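Local coordinates for cysteine desulfurase (Stenotrophomonas maltophilia, PDB 6WCI), which probably removes sulfur from L-cysteine to give L-alanine, using pyridoxal 5'-phosphate as cofactor, as in other SufS-type cysteine desulfurases, at residues Val58-Ala63 against Cys248-Thr253; Asn95-Phe100 against Leu108-Gly113. All coordinates share one frame; numbering follows the deposited sequence.

Contact 1 (Val58-Ala63 against Cys248-Thr253); sequences VQVIGA and CGPTGT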
loop_
_atom_site.group_PDB
_atom_site.type_symbol
_atom_site.label_atom_id
_atom_site.label_comp_id
_atom_site.label_asym_id
_atom_site.label_seq_id
_atom_site.Cartn_x
_atom_site.Cartn_y
_atom_site.Cartn_z
ATOM N N VAL B 58 -2.911 11.373 18.830
ATOM C CA VAL B 58 -3.165 10.142 19.559
ATOM C C VAL B 58 -4.475 9.492 19.116
ATOM O O VAL B 58 -4.641 8.278 19.250
ATOM C CB VAL B 58 -3.143 10.428 21.069
ATOM C CG1 VAL B 58 -4.457 11.063 21.523
ATOM C CG2 VAL B 58 -2.837 9.160 21.815
ATOM N N GLN B 59 -5.417 10.277 18.581
ATOM C CA GLN B 59 -6.655 9.714 18.049
ATOM C C GLN B 59 -6.378 8.789 16.867
ATOM O O GLN B 59 -7.048 7.759 16.699
ATOM C CB GLN B 59 -7.597 10.847 17.636
ATOM C CG GLN B 59 -8.101 11.719 18.780
ATOM C CD GLN B 59 -7.125 12.819 19.201
ATOM O OE1 GLN B 59 -5.978 12.861 18.759
ATOM N NE2 GLN B 59 -7.589 13.713 20.069
ATOM N N VAL B 60 -5.397 9.145 16.034
ATOM C CA VAL B 60 -5.042 8.321 14.878
ATOM C C VAL B 60 -4.280 7.084 15.320
ATOM O O VAL B 60 -4.573 5.963 14.883
ATOM C CB VAL B 60 -4.217 9.140 13.875
ATOM C CG1 VAL B 60 -3.591 8.227 12.833
ATOM C CG2 VAL B 60 -5.088 10.202 13.227
ATOM N N ILE B 61 -3.275 7.276 16.176
ATOM C CA ILE B 61 -2.439 6.173 16.638
ATOM C C ILE B 61 -3.295 5.123 17.334
ATOM O O ILE B 61 -3.170 3.920 17.077
ATOM C CB ILE B 61 -1.329 6.712 17.563
ATOM C CG1 ILE B 61 -0.319 7.515 16.749
ATOM C CG2 ILE B 61 -0.649 5.581 18.342
ATOM C CD1 ILE B 61 0.695 8.264 17.575
ATOM N N GLY B 62 -4.188 5.568 18.219
ATOM C CA GLY B 62 -5.073 4.646 18.903
ATOM C C GLY B 62 -6.130 4.034 18.002
ATOM O O GLY B 62 -6.644 2.953 18.294
ATOM N N ALA B 63 -6.486 4.713 16.910
ATOM C CA ALA B 63 -7.419 4.115 15.959
ATOM C C ALA B 63 -6.804 2.888 15.300
ATOM O O ALA B 63 -7.454 1.844 15.165
ATOM C CB ALA B 63 -7.831 5.136 14.898
ATOM N N CYS B 248 -1.271 13.944 8.985
ATOM C CA CYS B 248 -1.519 13.328 10.289
ATOM C C CYS B 248 -1.891 11.851 10.207
ATOM O O CYS B 248 -2.279 11.270 11.229
ATOM C CB CYS B 248 -2.620 14.074 11.058
ATOM S SG CYS B 248 -2.199 15.764 11.608
ATOM N N GLY B 249 -1.779 11.213 9.035
ATOM C CA GLY B 249 -2.308 9.877 8.853
ATOM C C GLY B 249 -1.263 8.779 8.762
ATOM O O GLY B 249 -0.063 9.035 8.643
ATOM N N PRO B 250 -1.713 7.526 8.813
ATOM C CA PRO B 250 -0.783 6.393 8.728
ATOM C C PRO B 250 -0.021 6.353 7.408
ATOM O O PRO B 250 -0.432 6.918 6.394
ATOM C CB PRO B 250 -1.704 5.169 8.861
ATOM C CG PRO B 250 -2.921 5.676 9.546
ATOM C CD PRO B 250 -3.095 7.089 9.068
ATOM N N THR B 251 1.111 5.659 7.432
ATOM C CA THR B 251 1.859 5.443 6.210
ATOM C C THR B 251 1.103 4.456 5.309
ATOM O O THR B 251 0.179 3.759 5.740
ATOM C CB THR B 251 3.265 4.931 6.534
ATOM O OG1 THR B 251 3.162 3.700 7.248
ATOM C CG2 THR B 251 4.055 5.959 7.426
ATOM N N GLY B 252 1.486 4.430 4.034
ATOM C CA GLY B 252 0.829 3.571 3.063
ATOM C C GLY B 252 -0.610 3.933 2.755
ATOM O O GLY B 252 -1.395 3.052 2.400
ATOM N N THR B 253 -0.977 5.210 2.880
ATOM C CA THR B 253 -2.332 5.675 2.622
ATOM C C THR B 253 -2.283 6.922 1.743
ATOM O O THR B 253 -1.267 7.614 1.664
ATOM C CB THR B 253 -3.094 6.005 3.916
ATOM O OG1 THR B 253 -2.401 7.041 4.615
ATOM C CG2 THR B 253 -3.197 4.800 4.830
#
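Val60 carries the helix side of this contact alone, pushing its two methyl groups against the backbone of Cys248-Gly249 and the ring of Pro250. Its CB points at the loop, and the first torsion divides the work: CG1 stands anti to the backbone N (chi1 168°) and reaches Pro250 CD at 4.0 Å, while CG2, anti to the carbonyl carbon, comes within 3.6 Å of Cys248 O. CG1 lies almost as near that oxygen, at 3.7 Å, so the carbonyl of Cys248 is directed at the fork of the valine. These are van der Waals contacts, with a polar oxygen resting on methyl groups. The valine comes at the proline ring on a slant, meeting its CD corner with CG1. The helix 58-70 is thereby packed on the loop joining strands 239-243 and 254-258 of the mixed sheet in the fold of class-V PLP-dependent enzymes; this loop closely follows Lys246, the residue that carries the cofactor. The side chain of Cys248 touches Pro57. Further along, Thr253 OG1 donates to Pro250 O at 2.7 Å, approaching 30° from the carbonyl plane and closing the turn through Gly252. Gly249 O accepts a hydrogen bond from Lys56 NZ, next to the start of the helix. Across the dimer interface, Tyr68 of the second subunit packs on Pro250 and bonds through OH to Thr251 N, while Thr251 OG1 pairs with Asn299 OD1 and Ala301 N of that subunit.

Contact 2 (Asn95-Phe100 against Leu108-Gly113); sequences NTLARF and LVLCSG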
loop_
_atom_site.group_PDB
_atom_site.type_symbol
_atom_site.label_atom_id
_atom_site.label_comp_id
_atom_site.label_asym_id
_atom_site.label_seq_id
_atom_site.Cartn_x
_atom_site.Cartn_y
_atom_site.Cartn_z
ATOM N N ASN B 95 -15.658 7.969 3.470
ATOM C CA ASN B 95 -16.647 9.048 3.501
ATOM C C ASN B 95 -16.117 10.263 4.244
ATOM O O ASN B 95 -16.419 11.405 3.877
ATOM C CB ASN B 95 -17.948 8.563 4.144
ATOM C CG ASN B 95 -18.564 7.385 3.406
ATOM O OD1 ASN B 95 -18.232 7.123 2.251
ATOM N ND2 ASN B 95 -19.474 6.673 4.072
ATOM N N THR B 96 -15.340 10.034 5.300
ATOM C CA THR B 96 -14.758 11.140 6.051
ATOM C C THR B 96 -13.709 11.866 5.232
ATOM O O THR B 96 -13.614 13.094 5.285
ATOM C CB THR B 96 -14.134 10.629 7.347
ATOM O OG1 THR B 96 -15.142 10.004 8.138
ATOM C CG2 THR B 96 -13.514 11.791 8.126
ATOM N N LEU B 97 -12.883 11.119 4.500
ATOM C CA LEU B 97 -11.908 11.762 3.626
ATOM C C LEU B 97 -12.610 12.545 2.526
ATOM O O LEU B 97 -12.207 13.669 2.197
ATOM C CB LEU B 97 -10.961 10.714 3.040
ATOM C CG LEU B 97 -9.682 11.209 2.363
ATOM C CD1 LEU B 97 -8.887 12.163 3.285
ATOM C CD2 LEU B 97 -8.828 10.028 1.928
ATOM N N ALA B 98 -13.691 11.984 1.979
ATOM C CA ALA B 98 -14.421 12.659 0.911
ATOM C C ALA B 98 -14.972 14.004 1.377
ATOM O O ALA B 98 -14.920 14.993 0.635
ATOM C CB ALA B 98 -15.545 11.761 0.400
ATOM N N ARG B 99 -15.509 14.057 2.601
ATOM C CA ARG B 99 -15.996 15.322 3.142
ATOM C C ARG B 99 -14.847 16.293 3.362
ATOM O O ARG B 99 -14.988 17.499 3.138
ATOM C CB ARG B 99 -16.751 15.078 4.448
ATOM N N PHE B 100 -13.700 15.777 3.803
ATOM C CA PHE B 100 -12.491 16.579 3.955
ATOM C C PHE B 100 -12.134 17.314 2.665
ATOM O O PHE B 100 -11.751 18.488 2.694
ATOM C CB PHE B 100 -11.362 15.645 4.390
ATOM C CG PHE B 100 -10.073 16.326 4.673
ATOM C CD1 PHE B 100 -9.942 17.161 5.768
ATOM C CD2 PHE B 100 -8.965 16.087 3.877
ATOM C CE1 PHE B 100 -8.740 17.766 6.043
ATOM C CE2 PHE B 100 -7.760 16.703 4.154
ATOM C CZ PHE B 100 -7.650 17.526 5.234
ATOM N N LEU B 108 -13.633 8.734 -5.207
ATOM C CA LEU B 108 -12.386 8.814 -4.455
ATOM C C LEU B 108 -11.779 7.419 -4.369
ATOM O O LEU B 108 -12.330 6.532 -3.701
ATOM C CB LEU B 108 -12.636 9.396 -3.065
ATOM C CG LEU B 108 -11.436 9.822 -2.233
ATOM C CD1 LEU B 108 -10.677 10.965 -2.918
ATOM C CD2 LEU B 108 -11.903 10.230 -0.845
ATOM N N VAL B 109 -10.648 7.234 -5.035
ATOM C CA VAL B 109 -9.943 5.960 -5.054
ATOM C C VAL B 109 -8.879 5.980 -3.967
ATOM O O VAL B 109 -8.034 6.880 -3.938
ATOM C CB VAL B 109 -9.316 5.709 -6.435
ATOM C CG1 VAL B 109 -8.586 4.371 -6.456
ATOM C CG2 VAL B 109 -10.387 5.771 -7.533
ATOM N N LEU B 110 -8.916 4.988 -3.075
ATOM C CA LEU B 110 -7.955 4.879 -1.983
ATOM C C LEU B 110 -6.758 4.051 -2.441
ATOM O O LEU B 110 -6.933 3.002 -3.066
ATOM C CB LEU B 110 -8.612 4.240 -0.755
ATOM C CG LEU B 110 -9.902 4.905 -0.248
ATOM C CD1 LEU B 110 -10.531 4.133 0.891
ATOM C CD2 LEU B 110 -9.622 6.346 0.193
ATOM N N CYS B 111 -5.548 4.527 -2.143
ATOM C CA CYS B 111 -4.328 3.849 -2.575
ATOM C C CYS B 111 -3.205 4.162 -1.577
ATOM O O CYS B 111 -3.435 4.770 -0.531
ATOM C CB CYS B 111 -3.987 4.258 -4.009
ATOM S SG CYS B 111 -3.843 6.052 -4.203
ATOM N N SER B 112 -1.983 3.739 -1.897
ATOM C CA SER B 112 -0.901 3.709 -0.922
ATOM C C SER B 112 -0.147 5.030 -0.798
ATOM O O SER B 112 0.822 5.089 -0.037
ATOM C CB SER B 112 0.089 2.592 -1.264
ATOM O OG SER B 112 0.656 2.804 -2.538
ATOM N N GLY B 113 -0.568 6.066 -1.505
ATOM C CA GLY B 113 0.080 7.366 -1.451
ATOM C C GLY B 113 -0.142 8.139 -2.736
ATOM O O GLY B 113 -0.731 7.651 -3.702
#
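The 95-100 part of helix 81-101 passes strand 108-111 at 119°, the axes of these short segments 9.8 Å apart at closest. Leu108 makes its contact with the helix through one methyl group, CD2. With CG anti to the backbone N (chi1 -168°) and CD2 the branch that continues the chain outward from CA, that methyl reaches the helix and settles between two successive residues: 4.0 Å from Leu97 CG on one side chain and 4.1 Å from Ala98 CB on the other. The same methyl also lies 3.8 Å from Ala98 N, so it touches the helix backbone itself. The Leu97 side chain lies nearly perpendicular to that of Leu108. Leu97 CD2 sits between the CD2 methyls of Leu108 and Leu110, 4.1 Å from each. The Leu97 and Leu110 side chains run alongside each other, pointing opposite ways. Leu110 CB is not aimed at the helix; chi2 175° sends CD1 out in line with the chain, and the other branch, CD2, folded back beside CA, is the one that meets Leu97. Strand 108-111 is an outermost strand of the seven-stranded mixed sheet within this chain, bonded to strand 254-258, whose Ala255 lies against both Leu97 and Leu108. Helix 300-316 adds Leu306 against Leu97 and Phe303 against Leu110. Two of the strand's backbone polar groups are bonded to side chains outside the two segments: Leu108 O accepts from Arg94 NH1, and Leu110 N donates to Glu294 OE2. With aliphatic side chains meeting one another and the helix backbone, helix and strand are held here by buried dispersion contacts and exclusion of water, without directional bonds between the two segments.

The centres of contacts 1 and 2 lie about 14 Å apart, and they touch where Gly252 O packs on Ser112 CB at 4.0 Å. Along the chain contact 2 is nested inside contact 1: helix 58-70 is followed by helix 81-101 and strand 108-111, and the loop 248-253 comes much later. That loop leads straight into strand 254-258, so contact 1 sits on the loop entering that strand, beside contact 2 on the strand that is outermost within this chain. Helix 300-316 touches side chains of both. Contact 1 also borders the second subunit, whereas contact 2 stays within the chain, so this part of the fold joins the sheet to the dimer interface.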